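Local coordinates for putative ATP-grasp superfamily protein (Archaeoglobus fulgidus, PDB 3DF7), which is of unknown function but, as a putative member of the ATP-grasp superfamily, probably binds ATP and perhaps a metal ion, at residues A[29-32]-A[33-37]; A[202-206]-A[207-211]. All blocks are in the same frame, centred on the assembly; numbering follows the deposited sequence.

Contact 1 comes first along the chain and contact 2 follows it, well separated: their centres lie about 29 Å apart and their nearest atoms about 16 Å apart. Each is a local affair at an end of a helix. Residues 29-37 cover the last turn or so of helix 18-35 and the residues that follow it, packed against the parallel sheet that holds strands 3-8 and 40-42. Residues 202-211 lead out of strand 194-200 and start helix 206-220, beside the large antiparallel sheet in the ATP-grasp domain. Contact 1 thus belongs to the end of a helix lying on the parallel sheet, contact 2 to the serine-capped start of a helix lying on the antiparallel one.

Contact 1: A[29-32]-A[33-37]; sequences KSAF and DGFKN
Lys29 and Lys36 both reach for the carboxylate of Asp33, making a salt-bridge network on the outer side of the last turns of helix 18-35. The two lysines take separate oxygens: Lys29 NZ meets Asp33 OD2 at 3.2 Å, nearly in line with the C-O bond, while Lys36 NZ approaches Asp33 OD1 at 3.1 Å from above the carboxylate plane, 37° out of it. A water also joins the Lys29 pair, accepting from Lys29 NZ and donating to Asp33 OD2 at 2.6 Å. With an alanine in place of Asp33, both ammonium groups would probably lose their shared counter-charge, and the lysine ends would be freer to swing.

The backbone carries regular helical bonds beneath the network. Asp33 N donates to Lys29 O at 2.9 Å, Phe35 N to Ala31 O and Lys36 N to Phe32 O; Gly34 N has only weak bonds, to Ser30 O and Ala31 O.

Apolar contacts serve the other sides of the helix. Ala31 CB lies 4.1 Å from Phe35 CD1, and both residues face the interior, where Leu4, Leu6 and helix 264-268 receive them. Lys36 has CG between its backbone N and carbonyl carbon (chi1 71°), which leads the extended chain past Phe32 O to the carboxylate of Asp33; on the way Lys36 CD comes within 4.1 Å of Phe32 CE2. The Phe32 side chain also touches Leu6 and Ile41, and at the edge of its ring, near the ring plane, Asp33 OD1 sits 3.6 Å from Phe32 CD2.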
loop_
_atom_site.group_PDB
_atom_site.type_symbol
_atom_site.label_atom_id
_atom_site.label_comp_id
_atom_site.label_asym_id
_atom_site.label_seq_id
_atom_site.Cartn_x
_atom_site.Cartn_y
_atom_site.Cartn_z
ATOM N N LYS A 29 1.616 10.400 7.844
ATOM C CA LYS A 29 1.398 10.740 9.249
ATOM C C LYS A 29 1.543 9.481 10.101
ATOM O O LYS A 29 2.246 9.472 11.116
ATOM C CB LYS A 29 -0.004 11.339 9.433
ATOM C CG LYS A 29 -0.341 11.750 10.864
ATOM C CD LYS A 29 -1.809 12.153 10.982
ATOM C CE LYS A 29 -2.137 12.738 12.347
ATOM N NZ LYS A 29 -1.692 11.858 13.462
ATOM N N SER A 30 0.888 8.410 9.664
ATOM C CA SER A 30 0.932 7.144 10.382
ATOM C C SER A 30 2.353 6.586 10.458
ATOM O O SER A 30 2.773 6.086 11.502
ATOM C CB SER A 30 0.002 6.126 9.708
ATOM O OG SER A 30 0.089 4.867 10.347
ATOM N N ALA A 31 3.089 6.672 9.352
ATOM C CA ALA A 31 4.465 6.179 9.301
ATOM C C ALA A 31 5.379 7.056 10.158
ATOM O O ALA A 31 6.271 6.558 10.844
ATOM C CB ALA A 31 4.967 6.158 7.854
ATOM N N PHE A 32 5.152 8.365 10.110
ATOM C CA PHE A 32 5.947 9.307 10.889
ATOM C C PHE A 32 5.788 9.016 12.389
ATOM O O PHE A 32 6.775 8.894 13.119
ATOM C CB PHE A 32 5.488 10.740 10.594
ATOM C CG PHE A 32 6.292 11.792 11.302
ATOM C CD1 PHE A 32 7.483 12.256 10.760
ATOM C CD2 PHE A 32 5.864 12.308 12.523
ATOM C CE1 PHE A 32 8.246 13.219 11.421
ATOM C CE2 PHE A 32 6.620 13.273 13.195
ATOM C CZ PHE A 32 7.815 13.727 12.640
ATOM N N ASP A 33 4.541 8.900 12.839
ATOM C CA ASP A 33 4.258 8.648 14.252
ATOM C C ASP A 33 4.711 7.271 14.724
ATOM O O ASP A 33 4.974 7.068 15.911
ATOM C CB ASP A 33 2.765 8.826 14.540
ATOM C CG ASP A 33 2.307 10.265 14.370
ATOM O OD1 ASP A 33 3.134 11.181 14.563
ATOM O OD2 ASP A 33 1.115 10.478 14.060
ATOM N N GLY A 34 4.812 6.332 13.793
ATOM C CA GLY A 34 5.242 4.997 14.153
ATOM C C GLY A 34 6.754 4.847 14.170
ATOM O O GLY A 34 7.337 4.491 15.194
ATOM N N PHE A 35 7.400 5.130 13.044
ATOM C CA PHE A 35 8.848 4.981 12.961
ATOM C C PHE A 35 9.669 5.938 13.819
ATOM O O PHE A 35 10.820 5.640 14.131
ATOM C CB PHE A 35 9.318 5.080 11.505
ATOM C CG PHE A 35 8.920 3.904 10.660
ATOM C CD1 PHE A 35 7.741 3.927 9.922
ATOM C CD2 PHE A 35 9.708 2.753 10.633
ATOM C CE1 PHE A 35 7.349 2.819 9.170
ATOM C CE2 PHE A 35 9.326 1.641 9.884
ATOM C CZ PHE A 35 8.144 1.672 9.153
ATOM N N LYS A 36 9.093 7.069 14.219
ATOM C CA LYS A 36 9.846 8.022 15.031
ATOM C C LYS A 36 10.254 7.429 16.378
ATOM O O LYS A 36 11.118 7.973 17.069
ATOM C CB LYS A 36 9.045 9.316 15.238
ATOM C CG LYS A 36 7.844 9.210 16.163
ATOM C CD LYS A 36 7.096 10.538 16.209
ATOM C CE LYS A 36 5.838 10.459 17.067
ATOM N NZ LYS A 36 5.034 11.716 16.984
ATOM N N ASN A 37 9.639 6.306 16.739
ATOM C CA ASN A 37 9.954 5.637 17.998
ATOM C C ASN A 37 11.119 4.675 17.830
ATOM O O ASN A 37 11.647 4.148 18.813
ATOM C CB ASN A 37 8.732 4.874 18.514
ATOM C CG ASN A 37 7.638 5.796 18.983
ATOM O OD1 ASN A 37 7.858 6.641 19.847
ATOM N ND2 ASN A 37 6.446 5.642 18.417
HETATM O O HOH W 1 -1.030 9.026 13.797
#

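Contact 2: A[202-206]-A[207-211]; sequences ARISD and EVKRE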
loop_
_atom_site.group_PDB
_atom_site.type_symbol
_atom_site.label_atom_id
_atom_site.label_comp_id
_atom_site.label_asym_id
_atom_site.label_seq_id
_atom_site.Cartn_x
_atom_site.Cartn_y
_atom_site.Cartn_z
ATOM N N ALA A 202 -10.483 -7.721 9.056
ATOM C CA ALA A 202 -11.583 -8.124 8.192
ATOM C C ALA A 202 -12.660 -8.903 8.935
ATOM O O ALA A 202 -12.375 -9.649 9.875
ATOM C CB ALA A 202 -11.049 -8.962 7.030
ATOM N N ARG A 203 -13.901 -8.719 8.502
ATOM C CA ARG A 203 -15.032 -9.419 9.094
ATOM C C ARG A 203 -15.215 -10.702 8.288
ATOM O O ARG A 203 -16.124 -10.813 7.468
ATOM C CB ARG A 203 -16.286 -8.535 9.025
ATOM C CG ARG A 203 -16.140 -7.237 9.818
ATOM C CD ARG A 203 -17.262 -6.242 9.536
ATOM N NE ARG A 203 -17.215 -5.753 8.160
ATOM C CZ ARG A 203 -18.040 -4.832 7.666
ATOM N NH1 ARG A 203 -18.978 -4.296 8.438
ATOM N NH2 ARG A 203 -17.924 -4.446 6.403
ATOM N N ILE A 204 -14.319 -11.658 8.518
ATOM C CA ILE A 204 -14.350 -12.937 7.817
ATOM C C ILE A 204 -14.138 -14.086 8.795
ATOM O O ILE A 204 -13.646 -13.886 9.905
ATOM C CB ILE A 204 -13.243 -13.007 6.738
ATOM C CG1 ILE A 204 -11.883 -12.721 7.382
ATOM C CG2 ILE A 204 -13.544 -12.017 5.610
ATOM C CD1 ILE A 204 -10.695 -12.848 6.443
ATOM N N SER A 205 -14.507 -15.292 8.375
ATOM C CA SER A 205 -14.337 -16.469 9.218
ATOM C C SER A 205 -12.848 -16.774 9.335
ATOM O O SER A 205 -12.043 -16.322 8.519
ATOM C CB SER A 205 -15.053 -17.678 8.609
ATOM O OG SER A 205 -14.392 -18.112 7.431
ATOM N N ASP A 206 -12.484 -17.544 10.352
ATOM C CA ASP A 206 -11.088 -17.895 10.558
ATOM C C ASP A 206 -10.545 -18.746 9.413
ATOM O O ASP A 206 -9.382 -18.612 9.034
ATOM C CB ASP A 206 -10.923 -18.651 11.875
ATOM C CG ASP A 206 -9.474 -18.791 12.280
ATOM O OD1 ASP A 206 -8.815 -17.749 12.470
ATOM O OD2 ASP A 206 -8.993 -19.935 12.406
ATOM N N GLU A 207 -11.382 -19.620 8.860
ATOM C CA GLU A 207 -10.932 -20.476 7.765
ATOM C C GLU A 207 -10.602 -19.633 6.537
ATOM O O GLU A 207 -9.559 -19.825 5.913
ATOM C CB GLU A 207 -11.994 -21.526 7.422
ATOM C CG GLU A 207 -11.643 -22.424 6.234
ATOM C CD GLU A 207 -10.254 -23.044 6.326
ATOM O OE1 GLU A 207 -9.844 -23.451 7.433
ATOM O OE2 GLU A 207 -9.576 -23.137 5.279
ATOM N N VAL A 208 -11.481 -18.692 6.203
ATOM C CA VAL A 208 -11.252 -17.818 5.053
ATOM C C VAL A 208 -9.976 -17.010 5.269
ATOM O O VAL A 208 -9.184 -16.815 4.347
ATOM C CB VAL A 208 -12.459 -16.861 4.828
ATOM C CG1 VAL A 208 -12.110 -15.783 3.799
ATOM C CG2 VAL A 208 -13.659 -17.664 4.332
ATOM N N LYS A 209 -9.784 -16.540 6.495
ATOM C CA LYS A 209 -8.600 -15.769 6.841
ATOM C C LYS A 209 -7.353 -16.616 6.583
ATOM O O LYS A 209 -6.423 -16.179 5.905
ATOM C CB LYS A 209 -8.660 -15.364 8.317
ATOM C CG LYS A 209 -7.479 -14.533 8.817
ATOM C CD LYS A 209 -7.546 -14.368 10.337
ATOM C CE LYS A 209 -6.477 -13.418 10.869
ATOM N NZ LYS A 209 -5.093 -13.848 10.556
ATOM N N ARG A 210 -7.340 -17.833 7.120
ATOM C CA ARG A 210 -6.195 -18.727 6.943
ATOM C C ARG A 210 -5.860 -18.950 5.470
ATOM O O ARG A 210 -4.698 -18.871 5.076
ATOM C CB ARG A 210 -6.453 -20.084 7.608
ATOM C CG ARG A 210 -6.551 -20.041 9.129
ATOM C CD ARG A 210 -6.871 -21.424 9.688
ATOM N NE ARG A 210 -7.110 -21.405 11.129
ATOM C CZ ARG A 210 -6.176 -21.161 12.044
ATOM N NH1 ARG A 210 -4.926 -20.914 11.672
ATOM N NH2 ARG A 210 -6.492 -21.165 13.335
ATOM N N GLU A 211 -6.879 -19.238 4.663
ATOM C CA GLU A 211 -6.676 -19.473 3.234
ATOM C C GLU A 211 -6.127 -18.241 2.517
ATOM O O GLU A 211 -5.198 -18.335 1.720
ATOM C CB GLU A 211 -7.992 -19.898 2.576
ATOM C CG GLU A 211 -8.362 -21.347 2.832
ATOM C CD GLU A 211 -9.716 -21.715 2.259
ATOM O OE1 GLU A 211 -10.077 -21.178 1.190
ATOM O OE2 GLU A 211 -10.411 -22.554 2.869
#
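Asp206 and Arg210, one helical turn apart, form a salt bridge in which Asp206 OD2 lies 2.7 Å from Arg210 NE. The same oxygen is 2.9 Å from Arg210 NH2, so one carboxylate oxygen is near both nitrogens, well above the guanidinium plane rather than in it. The two flat groups stand perpendicular, 90° apart, and Asp206 OD1 is carried over one face of the guanidinium. Arg210, with CG beside its backbone N (chi1 -67°) and the chain extended to NE, passes CG by Asp206 O at 3.2 Å and ends with NE beside the acid.

A step back toward the loop, Ser205 OG accepts a hydrogen bond from Val208 N at 3.2 Å, close to straight with an N-H...O angle of 164°. OG swings back over the start of the helix to reach that amide, and it also comes tight against Val208 CG2.

This is a classic serine N-cap: the side chain of Ser205 accepts from Val208 N, an amide of the first turn of helix 206-220. The regular pattern then sets in, Lys209 N donating to Ser205 O at 3.0 Å and Arg210 N to Asp206 O. Asp206, as the first residue after the cap, is likely to gain from the positive end of the helix dipole.

Ile204, just before the cap, lays its CD1 on Lys209 CA at 3.6 Å, the two side chains crossing at about a right angle, and its CD1 meets Val208 CG1 at 4.2 Å. Beneath it lie Leu170 and Val185 of the antiparallel sheet, Val185 also touching Lys209. Farther out, Arg203 forms a salt bridge to Glu187, and Glu211 OE1 is hydrogen-bonded to the hydroxyl of Tyr236.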